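Proline dehydrogenase (Deinococcus radiodurans, PDB 4H6Q) oxidises L-proline to delta-1-pyrroline-5-carboxylate with a bound FAD, passing the electrons to a quinone in the first step of proline breakdown. Local coordinates at residues Phe36-Ser41 and Met258-Arg263; Ala48-Glu53 and Ala91-Tyr96; Ala58-Leu63 and Arg278-Tyr283; Val97-Ser102 and Gly132-Asp137. One frame throughout, in Å; residues are numbered along the deposited sequence.

Interaction 1 (Phe36-Ser41 and Met258-Arg263); sequences FVAGES and MLYGIR. With FAD (flavin-adenine dinucleotide), chain C.
Y260 turns the edge of its ring to the backbone of the 36-41 loop, where F36 C, 3.5 Å from CD2, and V37 N lie close to the ring plane. Its CG is anti to the backbone N (chi1 -178°), which carries the phenol along the loop until its hydroxyl shares a water with V37 O. A second water donates to both F36 O and Y260 O. L259 to I262 form a type II beta turn, with I262 N bonded to L259 O at 3.1 Å, as strand 254-259 of the beta8-alpha8 barrel ends; G261 takes a positive phi there, 90°, at which a CB would jam against the preceding carbonyl. I262 lies between the F36 ring and the adenine of FAD: CG1 meets the F36 ring at its edge, 3.8 Å from CE1, while CG2 lies 3.7 Å from FAD C4A and CD1 3.7 Å from FAD C6A. With all three of these carbons removed, an alanine here would probably open a gap beside the adenine and deprive the F36 edge of one apolar neighbour. At the other end of the cofactor, L259 CD2 presses on the dimethylbenzene part of the flavin, 3.5 Å from FAD C7.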
# COMPACT_ATOMS: atom_id res chain seq x y z
N PHE A 36 -4.84 -10.07 10.89
CA PHE A 36 -4.27 -9.01 10.06
C PHE A 36 -3.28 -9.52 9.01
O PHE A 36 -2.91 -8.76 8.10
CB PHE A 36 -3.54 -8.01 10.96
CG PHE A 36 -4.42 -7.39 11.98
CD1 PHE A 36 -5.30 -6.36 11.63
CD2 PHE A 36 -4.30 -7.76 13.32
CE1 PHE A 36 -6.11 -5.75 12.61
CE2 PHE A 36 -5.10 -7.15 14.28
CZ PHE A 36 -6.00 -6.14 13.92
N VAL A 37 -2.78 -10.75 9.17
CA VAL A 37 -1.66 -11.26 8.35
C VAL A 37 -2.12 -12.56 7.75
O VAL A 37 -2.62 -13.42 8.50
CB VAL A 37 -0.39 -11.47 9.23
CG1 VAL A 37 0.75 -12.10 8.44
CG2 VAL A 37 0.02 -10.12 9.92
N ALA A 38 -1.98 -12.74 6.42
CA ALA A 38 -2.56 -13.94 5.81
C ALA A 38 -1.93 -15.26 6.31
O ALA A 38 -2.62 -16.30 6.44
CB ALA A 38 -2.59 -13.82 4.27
N GLY A 39 -0.66 -15.21 6.64
CA GLY A 39 0.13 -16.38 6.94
C GLY A 39 1.57 -16.02 6.69
O GLY A 39 1.89 -14.87 6.43
N GLU A 40 2.42 -17.02 6.70
CA GLU A 40 3.86 -16.80 6.58
C GLU A 40 4.42 -17.15 5.20
O GLU A 40 5.59 -16.85 4.92
CB GLU A 40 4.61 -17.55 7.70
CG GLU A 40 4.31 -16.93 9.11
CD GLU A 40 5.34 -17.31 10.20
OE1 GLU A 40 6.02 -18.35 10.07
OE2 GLU A 40 5.47 -16.60 11.22
N SER A 41 3.63 -17.76 4.32
CA SER A 41 4.15 -18.25 3.03
C SER A 41 3.50 -17.58 1.83
O SER A 41 2.38 -17.07 1.92
CB SER A 41 3.91 -19.75 2.87
OG SER A 41 2.52 -20.04 2.83
N MET A 258 -8.71 -1.33 1.79
CA MET A 258 -8.76 -1.60 3.24
C MET A 258 -7.65 -2.60 3.56
O MET A 258 -7.19 -3.35 2.66
CB MET A 258 -10.09 -2.28 3.61
CG MET A 258 -11.26 -1.32 3.63
SD MET A 258 -12.04 -1.18 2.04
CE MET A 258 -13.09 0.24 2.44
N LEU A 259 -7.25 -2.63 4.83
CA LEU A 259 -6.30 -3.64 5.29
C LEU A 259 -7.01 -4.96 5.53
O LEU A 259 -8.16 -4.98 6.04
CB LEU A 259 -5.54 -3.18 6.54
CG LEU A 259 -4.76 -1.84 6.44
CD1 LEU A 259 -4.06 -1.53 7.80
CD2 LEU A 259 -3.75 -1.91 5.33
N TYR A 260 -6.32 -6.05 5.23
CA TYR A 260 -6.85 -7.40 5.52
C TYR A 260 -7.37 -7.47 6.95
O TYR A 260 -6.65 -7.08 7.91
CB TYR A 260 -5.73 -8.40 5.29
CG TYR A 260 -6.08 -9.86 5.49
CD1 TYR A 260 -6.97 -10.56 4.65
CD2 TYR A 260 -5.48 -10.58 6.52
CE1 TYR A 260 -7.18 -11.97 4.84
CE2 TYR A 260 -5.72 -11.89 6.73
CZ TYR A 260 -6.55 -12.58 5.92
OH TYR A 260 -6.72 -13.91 6.25
N GLY A 261 -8.61 -7.95 7.13
CA GLY A 261 -9.16 -8.16 8.46
C GLY A 261 -9.89 -7.00 9.07
O GLY A 261 -10.44 -7.15 10.17
N ILE A 262 -9.88 -5.83 8.42
CA ILE A 262 -10.48 -4.64 9.03
C ILE A 262 -11.69 -4.19 8.23
O ILE A 262 -11.61 -3.93 7.00
CB ILE A 262 -9.45 -3.47 9.18
CG1 ILE A 262 -8.19 -3.94 9.93
CG2 ILE A 262 -10.11 -2.25 9.89
CD1 ILE A 262 -7.12 -2.85 10.21
N ARG A 263 -12.85 -4.19 8.89
CA ARG A 263 -14.14 -3.86 8.24
C ARG A 263 -14.43 -4.72 7.02
O ARG A 263 -14.77 -4.23 5.94
CB ARG A 263 -14.27 -2.35 7.91
CG ARG A 263 -14.27 -1.42 9.18
CD ARG A 263 -15.34 -1.76 10.23
NE ARG A 263 -16.70 -1.85 9.69
CZ ARG A 263 -17.55 -0.82 9.61
NH1 ARG A 263 -17.16 0.40 9.99
NH2 ARG A 263 -18.81 -1.01 9.17
PA FAD C . -8.97 5.69 11.58
O1A FAD C . -9.55 7.10 11.75
O2A FAD C . -7.70 5.38 12.27
O5B FAD C . -9.90 4.57 11.93
C5B FAD C . -11.21 4.54 11.38
C4B FAD C . -12.03 3.35 11.84
O4B FAD C . -11.56 2.22 11.14
C3B FAD C . -11.84 3.00 13.27
O3B FAD C . -12.62 3.76 14.18
C2B FAD C . -12.17 1.56 13.25
O2B FAD C . -13.56 1.33 13.10
C1B FAD C . -11.48 1.12 12.00
N9A FAD C . -10.08 0.76 12.19
C8A FAD C . -8.97 1.36 11.60
N7A FAD C . -7.83 0.78 11.98
C5A FAD C . -8.18 -0.27 12.83
C6A FAD C . -7.46 -1.21 13.54
N6A FAD C . -6.04 -1.27 13.46
N1A FAD C . -8.14 -2.09 14.30
C2A FAD C . -9.48 -2.07 14.39
N3A FAD C . -10.23 -1.18 13.73
C4A FAD C . -9.60 -0.30 12.96
N1 FAD C . -0.22 4.72 5.87
C2 FAD C . 1.06 5.06 5.55
O2 FAD C . 1.64 5.96 6.31
N3 FAD C . 1.72 4.52 4.49
C4 FAD C . 1.12 3.57 3.66
O4 FAD C . 1.80 3.03 2.63
C4X FAD C . -0.26 3.17 3.97
N5 FAD C . -0.91 2.24 3.19
C5X FAD C . -2.21 1.95 3.52
C6 FAD C . -2.91 1.01 2.74
C7 FAD C . -4.26 0.71 3.03
C7M FAD C . -5.02 -0.30 2.18
C8 FAD C . -4.89 1.37 4.12
C8M FAD C . -6.33 1.09 4.46
C9 FAD C . -4.17 2.28 4.91
C9A FAD C . -2.86 2.58 4.61
N10 FAD C . -2.18 3.52 5.40
C10 FAD C . -0.87 3.81 5.09
C1' FAD C . -2.82 4.22 6.50
C2' FAD C . -2.57 3.70 7.89
O2' FAD C . -2.39 2.29 7.75
C3' FAD C . -3.79 4.36 8.57
O3' FAD C . -3.52 5.56 9.24
C4' FAD C . -4.66 3.51 9.40
O4' FAD C . -5.11 2.52 8.54
C5' FAD C . -5.82 4.35 9.92
O5' FAD C . -7.02 3.73 9.59
P FAD C . -8.24 4.50 8.93
O1P FAD C . -7.98 5.42 7.70
O2P FAD C . -9.33 3.40 8.87
O3P FAD C . -8.85 5.46 10.08
O HOH W 1 -3.99 -6.24 7.92
O HOH W 2 -4.95 -15.19 8.40

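Interaction 2 (Ala48-Glu53 and Ala91-Tyr96); sequences AVQALE and AGIKPY
V49 meets I93 through one methyl, CG1 lying 3.9 Å from I93 CD1 and 4.1 Å from I93 CG2, and the two branched side chains pass each other at a slant. This methyl is anti to the backbone N of V49 (chi1 175°), which points it at the 91-96 loop. One residue on, Q50 combines a weak apolar touch with a polar link. Its CG is 4.2 Å from I93 CD1, and its amide reaches a bridging water, with Q50 NE2 giving its proton at 3.1 Å and the same water donating to A91 O at 2.8 Å. A turn later, E53 stretches its chain beyond CG toward the loop and accepts from a second water at OE2, 2.9 Å away; that water in turn accepts the N-H of K94. The carboxylate thus comes near I93 CG2 without a direct polar bond to the loop. I93 is the common partner of all three helix residues, and a glycine in its place would probably leave the V49 methyl facing a gap and the two water bridges without the apolar contact between them. Ahead of I93, G92 ends helix 71-90 in a Schellman motif, its positive phi turning the chain toward strand 96-99. Helix 42-54 lies on the outside of the barrel, where V49 also packs on L61 and L281 of two adjacent strands, while I46, a turn earlier, touches both A91 and I93.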
# COMPACT_ATOMS: atom_id res chain seq x y z
N ALA A 48 -5.34 -16.56 0.17
CA ALA A 48 -6.15 -15.48 0.70
C ALA A 48 -6.63 -14.57 -0.41
O ALA A 48 -7.77 -14.10 -0.37
CB ALA A 48 -5.36 -14.69 1.77
N VAL A 49 -5.79 -14.27 -1.41
CA VAL A 49 -6.24 -13.48 -2.54
C VAL A 49 -7.34 -14.19 -3.34
O VAL A 49 -8.33 -13.57 -3.72
CB VAL A 49 -5.09 -13.06 -3.47
CG1 VAL A 49 -5.62 -12.33 -4.73
CG2 VAL A 49 -4.14 -12.15 -2.71
N GLN A 50 -7.20 -15.51 -3.53
CA GLN A 50 -8.24 -16.25 -4.24
C GLN A 50 -9.58 -16.18 -3.49
O GLN A 50 -10.65 -16.05 -4.10
CB GLN A 50 -7.80 -17.69 -4.47
CG GLN A 50 -6.65 -17.78 -5.50
CD GLN A 50 -6.09 -19.15 -5.64
OE1 GLN A 50 -6.05 -19.93 -4.67
NE2 GLN A 50 -5.63 -19.48 -6.85
N ALA A 51 -9.52 -16.24 -2.16
CA ALA A 51 -10.73 -16.11 -1.36
C ALA A 51 -11.36 -14.73 -1.51
O ALA A 51 -12.59 -14.63 -1.60
CB ALA A 51 -10.49 -16.47 0.12
N LEU A 52 -10.55 -13.66 -1.50
CA LEU A 52 -11.07 -12.32 -1.72
C LEU A 52 -11.74 -12.21 -3.09
O LEU A 52 -12.83 -11.64 -3.22
CB LEU A 52 -9.96 -11.26 -1.60
CG LEU A 52 -9.44 -10.99 -0.19
CD1 LEU A 52 -8.11 -10.23 -0.28
CD2 LEU A 52 -10.46 -10.16 0.58
N GLU A 53 -11.11 -12.76 -4.13
CA GLU A 53 -11.64 -12.64 -5.50
C GLU A 53 -12.96 -13.36 -5.64
O GLU A 53 -13.84 -12.90 -6.38
CB GLU A 53 -10.59 -13.14 -6.53
CG GLU A 53 -9.37 -12.16 -6.65
CD GLU A 53 -8.43 -12.38 -7.89
OE1 GLU A 53 -8.60 -13.34 -8.67
OE2 GLU A 53 -7.54 -11.54 -8.11
N ALA A 91 -0.60 -18.53 -10.79
CA ALA A 91 -1.90 -18.88 -10.22
C ALA A 91 -3.05 -18.17 -10.94
O ALA A 91 -4.23 -18.38 -10.66
CB ALA A 91 -1.94 -18.58 -8.73
N GLY A 92 -2.70 -17.32 -11.91
CA GLY A 92 -3.71 -16.55 -12.62
C GLY A 92 -4.14 -15.27 -11.94
O GLY A 92 -5.23 -14.76 -12.21
N ILE A 93 -3.30 -14.77 -11.04
CA ILE A 93 -3.58 -13.50 -10.39
C ILE A 93 -2.70 -12.42 -11.03
O ILE A 93 -1.48 -12.59 -11.11
CB ILE A 93 -3.26 -13.59 -8.90
CG1 ILE A 93 -4.15 -14.65 -8.22
CG2 ILE A 93 -3.43 -12.23 -8.22
CD1 ILE A 93 -3.71 -15.05 -6.84
N LYS A 94 -3.30 -11.33 -11.53
CA LYS A 94 -2.53 -10.21 -12.05
C LYS A 94 -1.72 -9.64 -10.89
O LYS A 94 -2.27 -9.26 -9.88
CB LYS A 94 -3.47 -9.15 -12.65
CG LYS A 94 -2.84 -8.21 -13.67
CD LYS A 94 -3.92 -7.21 -14.24
CE LYS A 94 -3.63 -6.82 -15.66
NZ LYS A 94 -4.35 -7.74 -16.58
N PRO A 95 -0.39 -9.56 -11.03
CA PRO A 95 0.40 -9.06 -9.89
C PRO A 95 0.08 -7.60 -9.57
O PRO A 95 0.04 -6.67 -10.44
CB PRO A 95 1.85 -9.26 -10.36
CG PRO A 95 1.79 -10.19 -11.52
CD PRO A 95 0.45 -9.98 -12.15
N TYR A 96 -0.34 -7.41 -8.34
CA TYR A 96 -0.49 -6.06 -7.78
C TYR A 96 0.16 -6.17 -6.41
O TYR A 96 -0.35 -6.91 -5.56
CB TYR A 96 -1.97 -5.68 -7.68
CG TYR A 96 -2.24 -4.25 -7.30
CD1 TYR A 96 -2.93 -3.42 -8.20
CD2 TYR A 96 -1.82 -3.71 -6.06
CE1 TYR A 96 -3.26 -2.09 -7.86
CE2 TYR A 96 -2.09 -2.35 -5.74
CZ TYR A 96 -2.83 -1.58 -6.62
OH TYR A 96 -3.15 -0.28 -6.25
O HOH W 3 -6.53 -17.80 -9.24
O HOH W 4 -6.22 -10.99 -10.60

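Interaction 3 (Ala58-Leu63 and Arg278-Tyr283); sequences AGNLDL and RVYLPY. With TFB (tetrahydrofuran-2-carboxylic acid), chain D.
L281 N bonds to N60 O at 2.7 Å, the shortest of five backbone bonds that hold this parallel pair in register. The buried middle is dense. Y280 is flanked by N60 and D62: N60 ND2 lies 3.5 Å from CD1, with amide and ring planes 70° apart, and D62 CB lies 3.6 Å from CE2, while the Y280 hydroxyl is bonded to D137. One ring face carries the inhibitor, with TFB CG 3.4 Å from Y280 CZ. N60 OD1 pairs with S98, and ND2 donates to a water that also reaches R278 O. On the other sheet face L61 and L281 lie side by side. The ends are looser: A58, R278 and L63 are partly exposed, although L63 CD1 meets Y283 CE1 at 3.6 Å. The bend of R278 at chi3 (-62°) lays one face of its guanidinium against A58 CB and sends NH1 to G59 O, 2.9 Å away and in the guanidinium plane. NE has a salt bridge to E255, and NH2 meets a glycerol probably from the crystallisation liquor. Joining the first and last strands closes the beta8-alpha8 barrel and puts Y280 in the substrate pocket.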
# COMPACT_ATOMS: atom_id res chain seq x y z
N ALA A 58 -10.56 -7.39 -4.96
CA ALA A 58 -9.22 -7.55 -5.50
C ALA A 58 -8.16 -7.59 -4.39
O ALA A 58 -8.42 -7.16 -3.23
CB ALA A 58 -8.92 -6.40 -6.51
N GLY A 59 -6.95 -8.10 -4.70
CA GLY A 59 -5.88 -8.16 -3.72
C GLY A 59 -4.71 -7.23 -4.07
O GLY A 59 -4.45 -6.88 -5.24
N ASN A 60 -3.98 -6.86 -3.04
CA ASN A 60 -2.80 -6.01 -3.15
C ASN A 60 -1.78 -6.67 -2.21
O ASN A 60 -1.84 -6.50 -0.97
CB ASN A 60 -3.17 -4.58 -2.68
CG ASN A 60 -2.00 -3.68 -2.52
OD1 ASN A 60 -0.86 -3.99 -2.91
ND2 ASN A 60 -2.28 -2.51 -1.92
N LEU A 61 -0.87 -7.48 -2.77
CA LEU A 61 0.02 -8.35 -1.98
C LEU A 61 1.18 -7.55 -1.39
O LEU A 61 1.76 -6.68 -2.05
CB LEU A 61 0.56 -9.49 -2.84
CG LEU A 61 -0.47 -10.58 -3.14
CD1 LEU A 61 -0.11 -11.29 -4.45
CD2 LEU A 61 -0.53 -11.51 -1.95
N ASP A 62 1.60 -7.91 -0.17
CA ASP A 62 2.78 -7.32 0.42
C ASP A 62 3.56 -8.33 1.21
O ASP A 62 2.98 -8.99 2.08
CB ASP A 62 2.36 -6.12 1.28
CG ASP A 62 3.50 -5.55 2.11
OD1 ASP A 62 4.43 -4.86 1.55
OD2 ASP A 62 3.48 -5.78 3.31
N LEU A 63 4.85 -8.47 0.92
CA LEU A 63 5.76 -9.26 1.76
C LEU A 63 6.19 -8.40 2.92
O LEU A 63 6.72 -7.30 2.72
CB LEU A 63 6.97 -9.71 0.95
CG LEU A 63 8.09 -10.42 1.73
CD1 LEU A 63 7.59 -11.75 2.36
CD2 LEU A 63 9.26 -10.71 0.81
N ARG A 278 -10.08 -3.11 -3.10
CA ARG A 278 -8.84 -3.90 -3.16
C ARG A 278 -8.22 -3.93 -1.78
O ARG A 278 -7.97 -2.88 -1.18
CB ARG A 278 -7.86 -3.28 -4.17
CG ARG A 278 -6.62 -4.16 -4.37
CD ARG A 278 -5.62 -3.50 -5.31
NE ARG A 278 -6.12 -3.25 -6.68
CZ ARG A 278 -6.05 -4.12 -7.68
NH1 ARG A 278 -5.59 -5.37 -7.50
NH2 ARG A 278 -6.39 -3.71 -8.90
N VAL A 279 -7.97 -5.13 -1.27
CA VAL A 279 -7.52 -5.31 0.09
C VAL A 279 -6.02 -5.52 0.14
O VAL A 279 -5.45 -6.34 -0.61
CB VAL A 279 -8.26 -6.50 0.76
CG1 VAL A 279 -7.59 -6.98 2.04
CG2 VAL A 279 -9.70 -6.09 1.03
N TYR A 280 -5.35 -4.77 1.05
CA TYR A 280 -3.92 -4.89 1.30
C TYR A 280 -3.70 -6.19 2.08
O TYR A 280 -4.22 -6.35 3.20
CB TYR A 280 -3.47 -3.64 2.07
CG TYR A 280 -1.97 -3.43 2.16
CD1 TYR A 280 -1.33 -2.42 1.41
CD2 TYR A 280 -1.17 -4.18 3.07
CE1 TYR A 280 0.03 -2.21 1.48
CE2 TYR A 280 0.21 -3.99 3.14
CZ TYR A 280 0.80 -3.01 2.33
OH TYR A 280 2.14 -2.87 2.46
N LEU A 281 -2.93 -7.10 1.47
CA LEU A 281 -2.87 -8.50 1.88
C LEU A 281 -1.43 -8.85 2.21
O LEU A 281 -0.63 -9.18 1.36
CB LEU A 281 -3.42 -9.41 0.78
CG LEU A 281 -3.77 -10.84 1.17
CD1 LEU A 281 -2.59 -11.75 1.49
CD2 LEU A 281 -4.81 -10.84 2.23
N PRO A 282 -1.04 -8.71 3.51
CA PRO A 282 0.36 -8.92 3.90
C PRO A 282 0.63 -10.35 4.34
O PRO A 282 -0.27 -11.04 4.86
CB PRO A 282 0.51 -7.96 5.07
CG PRO A 282 -0.85 -7.92 5.70
CD PRO A 282 -1.88 -8.26 4.64
N TYR A 283 1.86 -10.82 4.14
CA TYR A 283 2.21 -12.14 4.58
C TYR A 283 3.72 -12.15 4.86
O TYR A 283 4.47 -11.25 4.47
CB TYR A 283 1.88 -13.21 3.51
CG TYR A 283 2.86 -13.15 2.35
CD1 TYR A 283 3.96 -14.04 2.25
CD2 TYR A 283 2.73 -12.14 1.36
CE1 TYR A 283 4.89 -13.93 1.23
CE2 TYR A 283 3.67 -12.02 0.32
CZ TYR A 283 4.75 -12.89 0.28
OH TYR A 283 5.67 -12.75 -0.72
OA TFB D . 1.61 0.76 5.14
CA TFB D . 0.91 0.58 6.37
C TFB D . 1.74 -0.21 7.35
OB TFB D . 1.38 -0.24 8.56
CB TFB D . -0.32 -0.16 6.05
CG TFB D . 0.00 -0.85 4.80
CD TFB D . 1.10 -0.11 4.14
OXT TFB D . 2.79 -0.86 7.00
O HOH W 5 -4.99 -2.23 -0.94

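Interaction 4 (Val97-Ser102 and Gly132-Asp137); sequences VSIKLS and GFICLD. With TFB (tetrahydrofuran-2-carboxylic acid), chain D; FAD (flavin-adenine dinucleotide), chain C.
K100 NZ is gripped from several sides: it donates to TFB OXT at 2.9 Å, makes a salt bridge to D137 OD2 at 3.1 Å, and adds a weak bond to the ether oxygen OA of the inhibitor. The lysine chain runs extended until its last torsion, whose bend (chi4 58°) brings the ammonium end round to both partners. It meets OD2 on the anti side, 24° out of the carboxylate plane. The same OD2 is hydrogen-bonded to the Y280 hydroxyl, while OD1 forms a salt bridge with R189, so the carboxylate is fixed in rotation by three neighbours. S98 CB backs it, 3.3 Å from D137 OD1; the serine hydroxyl itself is bonded to N60 and R189. Behind this polar end the two strands run parallel, laced by four backbone bonds, among them I99 N to C135 O at 2.9 Å and D137 N to I99 O, which ties the backbone of D137 to strand 96-99. The opposite face of the sheet is apolar: I99 CG1 sits 3.9 Å from L136 CD2, the two chains side by side, and V97 CB meets I134 CD1, under helices 71-90 and 115-129. A water bridges L101 N and D137 O. D137 CB lies 3.3 Å from FAD O4, and OD2 lies 3.4 Å from TFB CD. K100 bonds the carboxylate of the proline analogue, R293 and R294, which also bond the ligand, probably share it, and the linked K100, D137 and Y280 probably hold proline's ring in a set position against the flavin.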
# COMPACT_ATOMS: atom_id res chain seq x y z
N VAL A 97 1.30 -5.51 -6.23
CA VAL A 97 2.14 -5.70 -5.05
C VAL A 97 2.56 -4.32 -4.52
O VAL A 97 2.94 -3.43 -5.32
CB VAL A 97 3.41 -6.57 -5.40
CG1 VAL A 97 4.37 -6.64 -4.25
CG2 VAL A 97 3.00 -7.95 -5.89
N SER A 98 2.56 -4.19 -3.19
CA SER A 98 3.08 -3.01 -2.51
C SER A 98 4.38 -3.33 -1.87
O SER A 98 4.50 -4.35 -1.18
CB SER A 98 2.06 -2.50 -1.47
OG SER A 98 0.86 -2.01 -2.11
N ILE A 99 5.35 -2.45 -2.10
CA ILE A 99 6.68 -2.58 -1.47
C ILE A 99 6.99 -1.33 -0.68
O ILE A 99 6.59 -0.21 -1.03
CB ILE A 99 7.80 -2.86 -2.50
CG1 ILE A 99 8.01 -1.70 -3.48
CG2 ILE A 99 7.49 -4.19 -3.25
CD1 ILE A 99 9.20 -1.91 -4.45
N LYS A 100 7.76 -1.53 0.40
CA LYS A 100 8.40 -0.44 1.15
C LYS A 100 9.83 -0.32 0.65
O LYS A 100 10.59 -1.31 0.68
CB LYS A 100 8.42 -0.79 2.66
CG LYS A 100 7.04 -0.55 3.28
CD LYS A 100 6.98 -1.05 4.71
CE LYS A 100 5.66 -0.67 5.37
NZ LYS A 100 4.44 -1.19 4.68
N LEU A 101 10.23 0.84 0.16
CA LEU A 101 11.57 0.90 -0.41
C LEU A 101 12.69 0.69 0.64
O LEU A 101 13.82 0.32 0.31
CB LEU A 101 11.78 2.19 -1.21
CG LEU A 101 10.99 2.19 -2.56
CD1 LEU A 101 10.90 3.59 -3.12
CD2 LEU A 101 11.58 1.22 -3.57
N SER A 102 12.39 0.92 1.94
CA SER A 102 13.36 0.60 2.98
C SER A 102 13.60 -0.91 3.12
O SER A 102 14.59 -1.32 3.75
CB SER A 102 12.90 1.14 4.33
OG SER A 102 11.91 0.30 4.88
N GLY A 132 1.13 -6.32 -14.63
CA GLY A 132 0.89 -5.94 -13.24
C GLY A 132 1.26 -4.53 -12.83
O GLY A 132 1.52 -3.62 -13.67
N PHE A 133 1.28 -4.33 -11.49
CA PHE A 133 1.37 -3.01 -10.90
C PHE A 133 2.11 -3.07 -9.58
O PHE A 133 1.84 -4.01 -8.77
CB PHE A 133 -0.05 -2.45 -10.68
CG PHE A 133 -0.10 -1.05 -10.12
CD1 PHE A 133 -0.06 0.05 -10.96
CD2 PHE A 133 -0.20 -0.86 -8.74
CE1 PHE A 133 -0.15 1.36 -10.42
CE2 PHE A 133 -0.28 0.41 -8.21
CZ PHE A 133 -0.24 1.52 -9.05
N ILE A 134 2.96 -2.07 -9.31
CA ILE A 134 3.64 -1.98 -8.01
C ILE A 134 3.30 -0.65 -7.38
O ILE A 134 3.42 0.40 -8.04
CB ILE A 134 5.18 -2.02 -8.22
CG1 ILE A 134 5.65 -3.33 -8.88
CG2 ILE A 134 5.92 -1.78 -6.89
CD1 ILE A 134 5.22 -4.63 -8.10
N CYS A 135 2.90 -0.68 -6.10
CA CYS A 135 2.79 0.53 -5.32
C CYS A 135 4.01 0.72 -4.41
O CYS A 135 4.39 -0.23 -3.70
CB CYS A 135 1.50 0.53 -4.46
SG CYS A 135 1.35 2.06 -3.46
N LEU A 136 4.61 1.91 -4.44
CA LEU A 136 5.65 2.30 -3.47
C LEU A 136 4.93 2.87 -2.25
O LEU A 136 4.42 4.01 -2.27
CB LEU A 136 6.58 3.36 -4.08
CG LEU A 136 7.10 2.99 -5.48
CD1 LEU A 136 7.91 4.14 -6.05
CD2 LEU A 136 7.93 1.69 -5.48
N ASP A 137 4.86 2.07 -1.16
CA ASP A 137 4.24 2.54 0.10
C ASP A 137 5.01 3.78 0.61
O ASP A 137 6.21 3.96 0.34
CB ASP A 137 4.34 1.45 1.16
CG ASP A 137 3.35 0.32 0.98
OD1 ASP A 137 2.42 0.39 0.14
OD2 ASP A 137 3.53 -0.68 1.77
OA TFB D . 1.61 0.76 5.14
CA TFB D . 0.91 0.58 6.37
C TFB D . 1.74 -0.21 7.35
OB TFB D . 1.38 -0.24 8.56
CB TFB D . -0.32 -0.16 6.05
CG TFB D . 0.00 -0.85 4.80
CD TFB D . 1.10 -0.11 4.14
OXT TFB D . 2.79 -0.86 7.00
PA FAD C . -8.97 5.69 11.58
O1A FAD C . -9.55 7.10 11.75
O2A FAD C . -7.70 5.38 12.27
O5B FAD C . -9.90 4.57 11.93
C5B FAD C . -11.21 4.54 11.38
C4B FAD C . -12.03 3.35 11.84
O4B FAD C . -11.56 2.22 11.14
C3B FAD C . -11.84 3.00 13.27
O3B FAD C . -12.62 3.76 14.18
C2B FAD C . -12.17 1.56 13.25
O2B FAD C . -13.56 1.33 13.10
C1B FAD C . -11.48 1.12 12.00
N9A FAD C . -10.08 0.76 12.19
C8A FAD C . -8.97 1.36 11.60
N7A FAD C . -7.83 0.78 11.98
C5A FAD C . -8.18 -0.27 12.83
C6A FAD C . -7.46 -1.21 13.54
N6A FAD C . -6.04 -1.27 13.46
N1A FAD C . -8.14 -2.09 14.30
C2A FAD C . -9.48 -2.07 14.39
N3A FAD C . -10.23 -1.18 13.73
C4A FAD C . -9.60 -0.30 12.96
N1 FAD C . -0.22 4.72 5.87
C2 FAD C . 1.06 5.06 5.55
O2 FAD C . 1.64 5.96 6.31
N3 FAD C . 1.72 4.52 4.49
C4 FAD C . 1.12 3.57 3.66
O4 FAD C . 1.80 3.03 2.63
C4X FAD C . -0.26 3.17 3.97
N5 FAD C . -0.91 2.24 3.19
C5X FAD C . -2.21 1.95 3.52
C6 FAD C . -2.91 1.01 2.74
C7 FAD C . -4.26 0.71 3.03
C7M FAD C . -5.02 -0.30 2.18
C8 FAD C . -4.89 1.37 4.12
C8M FAD C . -6.33 1.09 4.46
C9 FAD C . -4.17 2.28 4.91
C9A FAD C . -2.86 2.58 4.61
N10 FAD C . -2.18 3.52 5.40
C10 FAD C . -0.87 3.81 5.09
C1' FAD C . -2.82 4.22 6.50
C2' FAD C . -2.57 3.70 7.89
O2' FAD C . -2.39 2.29 7.75
C3' FAD C . -3.79 4.36 8.57
O3' FAD C . -3.52 5.56 9.24
C4' FAD C . -4.66 3.51 9.40
O4' FAD C . -5.11 2.52 8.54
C5' FAD C . -5.82 4.35 9.92
O5' FAD C . -7.02 3.73 9.59
P FAD C . -8.24 4.50 8.93
O1P FAD C . -7.98 5.42 7.70
O2P FAD C . -9.33 3.40 8.87
O3P FAD C . -8.85 5.46 10.08
O HOH W 6 8.71 3.15 -0.27

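Three of the four contacts lie on one eight-stranded parallel barrel, and the fourth lies on its outside. Interaction 3 joins the first and last strands; interaction 4 joins the second and third; interaction 1 sits at the end of strand 254-259, beside 277-283. Interaction 2 sets helix 42-54 against the loop that leads into strand 96-99. Along the chain, interactions 2 and 4 follow one another inside the loop closed by interaction 1, which alternates with interaction 3. The centres of interactions 3 and 4 are about 11 Å apart, yet Y280 and D137 touch and both flank the inhibitor. Interactions 1 and 4, about 17 Å apart between centres, meet the same FAD, so distant chain segments build one active site.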